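Local coordinates for protein putative tetR-family transcriptional regulator (Streptomyces coelicolor, PDB 3FIW) that probably binds operator DNA as a dimeric transcriptional regulator of the TetR family, most likely acting as a repressor, at residues 25-30 and 64-69; 44-49 and 71-76; 79-84 and 109-114; 92-97 and 137-142. One frame throughout, in Å; residues are numbered along the deposited sequence.

Contact 1. Residues 25-30 and 64-69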
# COMPACT_ATOMS: atom_id res chain seq x y z
N MSE A 25 16.83 -25.74 -18.66
CA MSE A 25 17.10 -24.67 -17.69
C MSE A 25 17.51 -23.32 -18.29
O MSE A 25 18.41 -23.23 -19.12
CB MSE A 25 18.04 -25.13 -16.58
CG MSE A 25 17.36 -26.08 -15.61
SE MSE A 25 16.04 -25.22 -14.46
CE MSE A 25 14.54 -24.79 -15.67
N ASN A 26 16.85 -22.28 -17.82
CA ASN A 26 16.67 -21.06 -18.57
C ASN A 26 16.22 -20.06 -17.51
O ASN A 26 15.45 -20.42 -16.60
CB ASN A 26 15.60 -21.40 -19.61
CG ASN A 26 15.26 -20.26 -20.53
OD1 ASN A 26 14.93 -20.49 -21.71
ND2 ASN A 26 15.23 -19.04 -20.01
N ARG A 27 16.73 -18.83 -17.55
CA ARG A 27 16.34 -17.84 -16.53
C ARG A 27 14.83 -17.52 -16.56
O ARG A 27 14.14 -17.67 -15.55
CB ARG A 27 17.18 -16.57 -16.63
CG ARG A 27 16.86 -15.52 -15.61
CD ARG A 27 17.78 -14.32 -15.77
NE ARG A 27 18.15 -13.77 -14.46
CZ ARG A 27 17.51 -12.79 -13.81
NH1 ARG A 27 17.97 -12.40 -12.63
NH2 ARG A 27 16.43 -12.18 -14.32
N GLU A 28 14.32 -17.10 -17.73
CA GLU A 28 12.88 -16.72 -17.90
C GLU A 28 11.90 -17.82 -17.41
O GLU A 28 10.94 -17.52 -16.71
CB GLU A 28 12.56 -16.27 -19.34
CG GLU A 28 13.11 -17.20 -20.45
CD GLU A 28 12.94 -16.66 -21.90
OE1 GLU A 28 12.60 -17.49 -22.79
OE2 GLU A 28 13.16 -15.43 -22.13
N THR A 29 12.22 -19.06 -17.77
CA THR A 29 11.65 -20.30 -17.26
C THR A 29 11.64 -20.41 -15.76
O THR A 29 10.64 -20.80 -15.19
CB THR A 29 12.50 -21.51 -17.80
OG1 THR A 29 12.50 -21.44 -19.21
CG2 THR A 29 12.01 -22.92 -17.30
N VAL A 30 12.77 -20.17 -15.12
CA VAL A 30 12.81 -20.25 -13.66
C VAL A 30 11.87 -19.21 -13.05
O VAL A 30 11.13 -19.52 -12.12
CB VAL A 30 14.25 -20.15 -13.11
CG1 VAL A 30 14.24 -19.99 -11.60
CG2 VAL A 30 15.02 -21.39 -13.48
N TRP A 64 22.94 -20.48 -9.44
CA TRP A 64 23.56 -19.91 -10.62
C TRP A 64 22.70 -18.89 -11.33
O TRP A 64 23.22 -18.04 -12.10
CB TRP A 64 23.97 -21.07 -11.55
CG TRP A 64 24.90 -22.01 -10.79
CD1 TRP A 64 24.64 -23.30 -10.38
CD2 TRP A 64 26.19 -21.69 -10.29
NE1 TRP A 64 25.73 -23.80 -9.67
CE2 TRP A 64 26.69 -22.82 -9.62
CE3 TRP A 64 26.99 -20.54 -10.33
CZ2 TRP A 64 27.94 -22.83 -8.99
CZ3 TRP A 64 28.23 -20.56 -9.75
CH2 TRP A 64 28.69 -21.68 -9.08
N TYR A 65 21.39 -18.99 -11.08
CA TYR A 65 20.40 -17.97 -11.47
C TYR A 65 20.21 -16.85 -10.43
O TYR A 65 20.12 -15.67 -10.79
CB TYR A 65 19.03 -18.62 -11.73
CG TYR A 65 19.08 -19.57 -12.89
CD1 TYR A 65 19.12 -19.09 -14.21
CD2 TYR A 65 19.18 -20.93 -12.68
CE1 TYR A 65 19.20 -19.96 -15.27
CE2 TYR A 65 19.25 -21.78 -13.71
CZ TYR A 65 19.25 -21.30 -15.00
OH TYR A 65 19.36 -22.19 -16.01
N PHE A 66 20.11 -17.23 -9.16
CA PHE A 66 19.77 -16.30 -8.11
C PHE A 66 20.56 -16.64 -6.91
O PHE A 66 20.33 -17.66 -6.26
CB PHE A 66 18.26 -16.37 -7.80
CG PHE A 66 17.42 -16.06 -8.99
CD1 PHE A 66 17.55 -14.82 -9.63
CD2 PHE A 66 16.57 -17.01 -9.51
CE1 PHE A 66 16.80 -14.53 -10.78
CE2 PHE A 66 15.80 -16.72 -10.65
CZ PHE A 66 15.94 -15.49 -11.29
N ARG A 67 21.54 -15.80 -6.65
CA ARG A 67 22.54 -16.05 -5.64
C ARG A 67 21.85 -16.08 -4.29
O ARG A 67 22.27 -16.82 -3.39
CB ARG A 67 23.54 -14.92 -5.66
CG ARG A 67 24.95 -15.25 -5.35
CD ARG A 67 25.66 -13.95 -5.07
NE ARG A 67 26.98 -13.88 -5.70
CZ ARG A 67 27.21 -13.52 -6.97
NH1 ARG A 67 26.20 -13.22 -7.79
NH2 ARG A 67 28.46 -13.48 -7.46
N THR A 68 20.76 -15.29 -4.17
CA THR A 68 20.04 -15.08 -2.92
C THR A 68 18.57 -15.07 -3.18
O THR A 68 18.16 -14.87 -4.31
CB THR A 68 20.39 -13.72 -2.28
OG1 THR A 68 20.25 -12.71 -3.29
CG2 THR A 68 21.84 -13.71 -1.82
N LYS A 69 17.78 -15.32 -2.14
CA LYS A 69 16.32 -15.17 -2.17
C LYS A 69 15.93 -13.74 -2.51
O LYS A 69 15.01 -13.52 -3.29
CB LYS A 69 15.71 -15.52 -0.82
CG LYS A 69 14.18 -15.75 -0.85
CD LYS A 69 13.61 -15.44 0.54
CE LYS A 69 12.39 -16.29 0.93
NZ LYS A 69 11.11 -15.85 0.31
O HOH W 1 19.88 -20.82 -19.07
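Tyr65 and Phe66, the aromatic pair just behind the predicted recognition helix of the TetR-type helix-turn-helix, pack against the start of helix 27-41, the first helix of the DNA-binding domain. The apolar contacts centre on Val30, which straddles both rings: CG2 sits over one face of Tyr65, 4.3 Å from the centroid of that ring and 13° off its normal, a CH-pi contact, while CG1, anti to the backbone N (chi1 170°), lies in the plane of the Phe66 ring at its edge, 3.7 Å from Phe66 CE2. The Tyr65 ring itself lies along the backbone of residues 25-27. Val30 also touches Leu51 and Leu55 of helix 48-55, while Phe66 packs on Leu72 and Ala75 of helix 69-79, and helix 27-41 is thereby joined to both. Arg27 lies across Phe66, with guanidinium and ring planes 64° apart; the ring edge approaches one face of the guanidinium. No direct hydrogen bond crosses between the segments: the Tyr65 hydroxyl, although 3.1 Å from Asn26 N, meets it at a poor angle. One water instead donates to Met25 O at 2.8 Å and reaches Tyr65 OH, at the ring edge, through a weak 3.4 Å bond.

Contact 2. Residues 44-49 and 71-76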
# COMPACT_ATOMS: atom_id res chain seq x y z
N ASP A 44 4.83 -15.93 1.27
CA ASP A 44 5.43 -16.49 2.48
C ASP A 44 5.94 -17.89 2.25
O ASP A 44 6.88 -18.30 2.93
CB ASP A 44 4.44 -16.47 3.64
CG ASP A 44 4.30 -15.08 4.28
OD1 ASP A 44 5.05 -14.13 3.93
OD2 ASP A 44 3.44 -14.95 5.17
N GLY A 45 5.33 -18.61 1.31
CA GLY A 45 5.88 -19.93 0.84
C GLY A 45 6.93 -20.00 -0.28
O GLY A 45 7.34 -21.10 -0.71
N VAL A 46 7.40 -18.87 -0.79
CA VAL A 46 8.36 -18.89 -1.90
C VAL A 46 9.76 -19.09 -1.30
O VAL A 46 10.18 -18.35 -0.39
CB VAL A 46 8.26 -17.60 -2.79
CG1 VAL A 46 9.27 -17.59 -3.90
CG2 VAL A 46 6.88 -17.47 -3.37
N SER A 47 10.46 -20.13 -1.77
CA SER A 47 11.84 -20.41 -1.41
C SER A 47 12.50 -21.05 -2.59
O SER A 47 11.84 -21.59 -3.50
CB SER A 47 11.95 -21.35 -0.20
OG SER A 47 11.28 -22.56 -0.46
N THR A 48 13.82 -20.94 -2.61
CA THR A 48 14.64 -21.60 -3.59
C THR A 48 14.43 -23.11 -3.56
O THR A 48 14.27 -23.74 -4.62
CB THR A 48 16.10 -21.25 -3.34
OG1 THR A 48 16.18 -19.81 -3.27
CG2 THR A 48 16.99 -21.75 -4.48
N ARG A 49 14.40 -23.69 -2.37
CA ARG A 49 14.24 -25.12 -2.30
C ARG A 49 12.89 -25.57 -2.90
O ARG A 49 12.83 -26.57 -3.62
CB ARG A 49 14.60 -25.70 -0.91
CG ARG A 49 13.50 -26.13 0.00
CD ARG A 49 13.32 -27.65 0.05
NE ARG A 49 12.21 -28.01 0.95
CZ ARG A 49 10.90 -27.79 0.69
NH1 ARG A 49 10.51 -27.23 -0.45
NH2 ARG A 49 9.98 -28.14 1.58
N ASP A 71 17.49 -11.80 -4.56
CA ASP A 71 17.64 -11.63 -6.03
C ASP A 71 16.52 -12.33 -6.85
O ASP A 71 16.15 -11.88 -7.94
CB ASP A 71 18.98 -12.15 -6.53
CG ASP A 71 20.14 -11.40 -5.97
OD1 ASP A 71 19.94 -10.41 -5.27
OD2 ASP A 71 21.28 -11.83 -6.21
N LEU A 72 16.06 -13.47 -6.33
CA LEU A 72 14.92 -14.20 -6.86
C LEU A 72 13.67 -13.32 -6.82
O LEU A 72 13.04 -13.10 -7.85
CB LEU A 72 14.71 -15.49 -6.05
CG LEU A 72 13.44 -16.23 -6.47
CD1 LEU A 72 13.51 -16.68 -7.97
CD2 LEU A 72 13.16 -17.39 -5.53
N LEU A 73 13.30 -12.82 -5.64
CA LEU A 73 12.19 -11.85 -5.50
C LEU A 73 12.22 -10.62 -6.44
O LEU A 73 11.21 -10.29 -7.02
CB LEU A 73 12.07 -11.39 -4.04
CG LEU A 73 11.66 -12.53 -3.08
CD1 LEU A 73 11.49 -11.99 -1.70
CD2 LEU A 73 10.38 -13.28 -3.50
N THR A 74 13.37 -9.94 -6.53
CA THR A 74 13.58 -8.78 -7.39
C THR A 74 13.23 -9.15 -8.80
O THR A 74 12.51 -8.42 -9.44
CB THR A 74 15.06 -8.28 -7.30
OG1 THR A 74 15.31 -7.87 -5.96
CG2 THR A 74 15.40 -7.08 -8.22
N ALA A 75 13.77 -10.27 -9.28
CA ALA A 75 13.46 -10.84 -10.57
C ALA A 75 12.00 -11.17 -10.77
O ALA A 75 11.48 -10.93 -11.85
CB ALA A 75 14.31 -12.08 -10.86
N MSE A 76 11.36 -11.78 -9.76
CA MSE A 76 9.94 -12.07 -9.83
C MSE A 76 9.12 -10.78 -9.94
O MSE A 76 8.19 -10.70 -10.73
CB MSE A 76 9.50 -12.89 -8.62
CG MSE A 76 9.99 -14.35 -8.61
SE MSE A 76 9.83 -15.13 -6.88
CE MSE A 76 7.89 -14.97 -6.64
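Val46 and Met76, the latter a selenomethionine, reach toward each other tip to tip, with Val46 CG1 3.9 Å from Met76 SE and 4.0 Å from Met76 CE. The valine holds CG1 anti to its backbone nitrogen (chi1 178°), which makes this one methyl the meeting point for three side chains of helix 69-79. The selenomethionine leaves the helix with CG anti to the carbonyl carbon and runs extended through chi2 (164°) to a bend at chi3 (61°) that brings both selenium and CE beside Val46 CG1. Leu72 CD2 approaches the same Val46 CG1 at 4.2 Å, and Leu73 CD2 adds a looser touch at 4.5 Å. Thr48, on the first turn of helix 48-55, brushes Leu72 CD2 with OG1 at 4.5 Å. No hydrogen bond crosses between the segments; the contact is buried and almost wholly apolar. Met76 also touches Ala34, Leu35 and Leu38 of helix 27-41 and Leu120 of helix 117-123. Ser47, at the N-cap of helix 48-55, bonds through OG to Arg50 N. Val46, just ahead of the predicted helix-turn-helix, thus packs on helix 69-79, which follows that motif, within the hydrophobic core of a TetR-type DNA-binding domain.

Contact 3. Residues 79-84 and 109-114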
# COMPACT_ATOMS: atom_id res chain seq x y z
N ALA A 79 9.49 -9.22 -13.53
CA ALA A 79 8.72 -10.04 -14.52
C ALA A 79 7.21 -9.84 -14.32
O ALA A 79 6.45 -9.86 -15.27
CB ALA A 79 9.08 -11.48 -14.36
N ALA A 80 6.77 -9.66 -13.06
CA ALA A 80 5.33 -9.46 -12.72
C ALA A 80 4.69 -8.23 -13.40
O ALA A 80 3.45 -8.13 -13.51
CB ALA A 80 5.16 -9.37 -11.23
N MSE A 81 5.53 -7.30 -13.84
CA MSE A 81 5.09 -6.03 -14.42
C MSE A 81 4.89 -6.09 -15.91
O MSE A 81 4.44 -5.10 -16.52
CB MSE A 81 6.09 -4.89 -14.13
CG MSE A 81 6.15 -4.49 -12.68
SE MSE A 81 4.51 -3.57 -12.20
CE MSE A 81 3.55 -4.93 -11.35
N ALA A 82 5.29 -7.21 -16.53
CA ALA A 82 5.29 -7.32 -17.99
C ALA A 82 3.93 -6.99 -18.57
O ALA A 82 3.88 -6.23 -19.52
CB ALA A 82 5.77 -8.70 -18.46
N PRO A 83 2.83 -7.57 -18.00
CA PRO A 83 1.47 -7.27 -18.51
C PRO A 83 1.11 -5.76 -18.50
O PRO A 83 0.46 -5.25 -19.42
CB PRO A 83 0.53 -8.07 -17.58
CG PRO A 83 1.40 -9.14 -16.95
CD PRO A 83 2.81 -8.54 -16.88
N HIS A 84 1.52 -5.03 -17.48
CA HIS A 84 1.38 -3.58 -17.53
C HIS A 84 2.18 -2.94 -18.69
O HIS A 84 1.68 -2.04 -19.37
CB HIS A 84 1.73 -2.92 -16.18
CG HIS A 84 1.28 -1.49 -16.07
ND1 HIS A 84 2.13 -0.46 -15.71
CD2 HIS A 84 0.06 -0.92 -16.30
CE1 HIS A 84 1.45 0.68 -15.74
NE2 HIS A 84 0.20 0.43 -16.09
N ARG A 109 -4.79 -4.24 -12.16
CA ARG A 109 -4.98 -5.54 -12.77
C ARG A 109 -3.64 -6.33 -12.73
O ARG A 109 -3.61 -7.52 -12.37
CB ARG A 109 -5.50 -5.35 -14.21
CG ARG A 109 -5.76 -6.64 -15.03
CD ARG A 109 -5.97 -6.33 -16.54
NE ARG A 109 -7.06 -5.37 -16.70
CZ ARG A 109 -6.95 -4.15 -17.24
NH1 ARG A 109 -5.79 -3.72 -17.78
NH2 ARG A 109 -8.02 -3.38 -17.31
N THR A 110 -2.55 -5.64 -13.02
CA THR A 110 -1.24 -6.29 -13.03
C THR A 110 -0.89 -6.84 -11.65
O THR A 110 -0.47 -8.00 -11.56
CB THR A 110 -0.15 -5.40 -13.60
OG1 THR A 110 -0.55 -5.00 -14.93
CG2 THR A 110 1.17 -6.13 -13.75
N LEU A 111 -1.15 -6.06 -10.59
CA LEU A 111 -0.72 -6.41 -9.26
C LEU A 111 -1.57 -7.57 -8.79
O LEU A 111 -1.06 -8.51 -8.17
CB LEU A 111 -0.82 -5.20 -8.32
CG LEU A 111 0.15 -4.01 -8.52
CD1 LEU A 111 -0.17 -2.89 -7.49
CD2 LEU A 111 1.67 -4.42 -8.41
N LEU A 112 -2.87 -7.54 -9.15
CA LEU A 112 -3.81 -8.61 -8.76
C LEU A 112 -3.61 -9.93 -9.50
O LEU A 112 -4.18 -11.00 -9.09
CB LEU A 112 -5.25 -8.15 -8.94
CG LEU A 112 -5.88 -7.18 -7.92
CD1 LEU A 112 -7.19 -6.61 -8.47
CD2 LEU A 112 -6.13 -7.86 -6.57
N ALA A 113 -2.82 -9.88 -10.58
CA ALA A 113 -2.66 -11.04 -11.47
C ALA A 113 -1.85 -12.19 -10.89
O ALA A 113 -1.86 -13.29 -11.42
CB ALA A 113 -2.04 -10.57 -12.81
N ARG A 114 -1.11 -11.92 -9.83
CA ARG A 114 -0.33 -12.95 -9.12
C ARG A 114 -0.72 -12.83 -7.67
O ARG A 114 -0.91 -11.70 -7.17
CB ARG A 114 1.17 -12.67 -9.21
CG ARG A 114 1.75 -12.86 -10.60
CD ARG A 114 1.54 -14.28 -11.09
NE ARG A 114 2.12 -14.46 -12.43
CZ ARG A 114 2.31 -15.62 -13.04
NH1 ARG A 114 1.93 -16.76 -12.47
NH2 ARG A 114 2.87 -15.64 -14.26
O HOH W 2 1.62 -9.67 -12.57
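The link from the DNA-binding domain into what is probably the ligand-binding, regulatory body of this TetR-type fold, a type I beta turn from Ala79 to Ala82 running into helix 82-85, lies against the end of helix 96-112. Thr110 is the most covered residue of the contact. Its chi1 of -56° sets OG1 beside the backbone N and CG2 anti to it, and that methyl points into the turn, 3.0 Å from Ala80 O and 3.6 Å from Met81 CE. Met81, a selenomethionine, starts out pointing away from the helix, but bends at chi2 (-70°) and chi3 bring its CE back to Leu111 CD2 at 3.5 Å. On the other branch, Thr110 OG1 lies 3.3 Å from His84 CB, the two side chains crossing at about a right angle. That hydroxyl is close to His84 N at a poor angle; its hydrogen bond is to Ser106 O, one turn back in its own helix. A water spans the two backbones, 2.6 Å from Ala80 O and 2.9 Å from Thr110 O. His121 of helix 117-123 touches Met81 and Leu111, Val165 of helix 147-170 meets Leu111, and Arg114 forms salt bridges with Asp36 and Asp39 of helix 27-41.

Contact 4. Residues 92-97 and 137-142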
# COMPACT_ATOMS: atom_id res chain seq x y z
N PRO A 92 -1.57 10.94 -28.92
CA PRO A 92 -2.14 12.26 -29.22
C PRO A 92 -3.52 12.21 -29.85
O PRO A 92 -3.78 11.47 -30.82
CB PRO A 92 -1.13 12.82 -30.22
CG PRO A 92 0.13 12.40 -29.60
CD PRO A 92 -0.10 10.98 -29.07
N GLY A 93 -4.41 13.00 -29.27
CA GLY A 93 -5.77 13.01 -29.75
C GLY A 93 -6.64 12.16 -28.87
O GLY A 93 -7.85 12.39 -28.83
N GLU A 94 -6.08 11.17 -28.16
CA GLU A 94 -7.00 10.39 -27.34
C GLU A 94 -7.28 11.11 -26.05
O GLU A 94 -6.50 11.98 -25.64
CB GLU A 94 -6.65 8.91 -27.17
CG GLU A 94 -5.56 8.60 -26.23
CD GLU A 94 -5.34 7.11 -26.10
OE1 GLU A 94 -6.02 6.47 -25.25
OE2 GLU A 94 -4.48 6.59 -26.83
N ASP A 95 -8.44 10.79 -25.48
CA ASP A 95 -8.95 11.41 -24.28
C ASP A 95 -7.97 11.06 -23.14
O ASP A 95 -7.83 9.89 -22.77
CB ASP A 95 -10.37 10.89 -24.00
CG ASP A 95 -10.89 11.31 -22.64
OD1 ASP A 95 -10.53 12.42 -22.21
OD2 ASP A 95 -11.65 10.52 -22.01
N TRP A 96 -7.28 12.09 -22.63
CA TRP A 96 -6.24 11.90 -21.65
C TRP A 96 -6.89 11.40 -20.37
O TRP A 96 -6.22 10.80 -19.58
CB TRP A 96 -5.49 13.20 -21.33
CG TRP A 96 -6.27 14.16 -20.42
CD1 TRP A 96 -6.97 15.28 -20.82
CD2 TRP A 96 -6.45 14.06 -18.99
NE1 TRP A 96 -7.55 15.87 -19.73
CE2 TRP A 96 -7.25 15.14 -18.60
CE3 TRP A 96 -6.00 13.14 -18.00
CZ2 TRP A 96 -7.63 15.35 -17.25
CZ3 TRP A 96 -6.38 13.34 -16.65
CH2 TRP A 96 -7.19 14.45 -16.30
N HIS A 97 -8.17 11.73 -20.18
CA HIS A 97 -8.92 11.48 -18.96
C HIS A 97 -9.24 10.00 -18.82
O HIS A 97 -8.94 9.42 -17.79
CB HIS A 97 -10.18 12.36 -18.91
CG HIS A 97 -10.90 12.35 -17.60
ND1 HIS A 97 -10.95 11.25 -16.76
CD2 HIS A 97 -11.66 13.30 -17.00
CE1 HIS A 97 -11.68 11.53 -15.70
NE2 HIS A 97 -12.11 12.78 -15.81
N MSE A 137 3.96 10.63 -19.64
CA MSE A 137 3.98 11.99 -19.15
C MSE A 137 3.85 13.03 -20.26
O MSE A 137 3.08 13.97 -20.08
CB MSE A 137 5.24 12.26 -18.35
CG MSE A 137 5.05 13.38 -17.35
SE MSE A 137 3.84 12.77 -15.92
CE MSE A 137 4.83 11.27 -15.09
N ASP A 138 4.58 12.85 -21.37
CA ASP A 138 4.48 13.73 -22.55
C ASP A 138 3.08 13.82 -23.09
O ASP A 138 2.60 14.91 -23.42
CB ASP A 138 5.41 13.26 -23.67
CG ASP A 138 6.88 13.60 -23.41
OD1 ASP A 138 7.76 12.98 -24.08
OD2 ASP A 138 7.13 14.48 -22.53
N PHE A 139 2.41 12.68 -23.19
CA PHE A 139 1.01 12.63 -23.59
C PHE A 139 0.10 13.49 -22.70
O PHE A 139 -0.78 14.18 -23.21
CB PHE A 139 0.51 11.19 -23.59
CG PHE A 139 -0.97 11.07 -23.71
CD1 PHE A 139 -1.60 11.28 -24.95
CD2 PHE A 139 -1.74 10.82 -22.58
CE1 PHE A 139 -3.01 11.19 -25.07
CE2 PHE A 139 -3.12 10.71 -22.67
CZ PHE A 139 -3.77 10.89 -23.94
N LEU A 140 0.30 13.42 -21.37
CA LEU A 140 -0.52 14.16 -20.41
C LEU A 140 -0.23 15.66 -20.54
O LEU A 140 -1.13 16.50 -20.50
CB LEU A 140 -0.27 13.67 -18.97
CG LEU A 140 -0.93 12.36 -18.51
CD1 LEU A 140 -0.45 11.96 -17.14
CD2 LEU A 140 -2.48 12.49 -18.53
N VAL A 141 1.04 16.00 -20.69
CA VAL A 141 1.42 17.40 -20.92
C VAL A 141 0.87 17.92 -22.26
O VAL A 141 0.29 19.00 -22.30
CB VAL A 141 2.95 17.59 -20.87
CG1 VAL A 141 3.38 19.05 -21.27
CG2 VAL A 141 3.53 17.16 -19.51
N ALA A 142 1.03 17.16 -23.34
CA ALA A 142 0.47 17.56 -24.63
C ALA A 142 -1.08 17.59 -24.64
O ALA A 142 -1.67 18.20 -25.51
CB ALA A 142 1.02 16.72 -25.79
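Phe139 projects from helix 130-142 into the bend of the loop that leads to helix 96-112, and this is the tight part of the contact. With CG anti to the backbone N (chi1 168°), the ring extends until its CZ lies 3.4 Å from Glu94 O, which meets the ring at its edge. Trp96 backs the same end, its CA 3.5 Å from Phe139 CE2 and its CB 3.7 Å from that atom. The CG of Glu94 closes on Phe139 CZ at 3.7 Å, while its carboxylate turns to Arg102 in a salt bridge and to Glu91 N in a hydrogen bond. Beside this grip, Leu140 CD2 touches Trp96 CE3 at 3.6 Å, the side chains crossing at about a right angle. The looser, exposed side is at Pro92, which comes no nearer than 4.0 Å, from its N to Phe139 CD1. Asp95, also exposed, faces away; its OD1 accepts a weak capping bond from His97 N. Within the ligand-binding type of C-terminal domain expected of the family, the contact joins helices 96-112 and 130-142: Trp99 meets Phe139 edge-to-face, Met154 of helix 147-170 packs on Leu140, and Val208 of the second subunit lies against Trp96.

In the fold
From the N terminus, contact 1 closes a loop by bringing the loop after helix 60-63 back to the start of helix 27-41. Contact 2 opens inside that loop and ends beyond it, so the two cross; they touch, and Lys69 NZ probably bonds to Val46 O, knitting the DNA-binding domain together. Contact 3 follows in series, its first segment adjoining contact 2 in sequence, and ties the interdomain link to helix 96-112. Contact 4 opens within the loop of contact 3 and closes after it, a second crossing, and both use helix 96-112. Contacts 1 and 4 lie on opposite sides of the chain's centre, about 39 Å apart between centres.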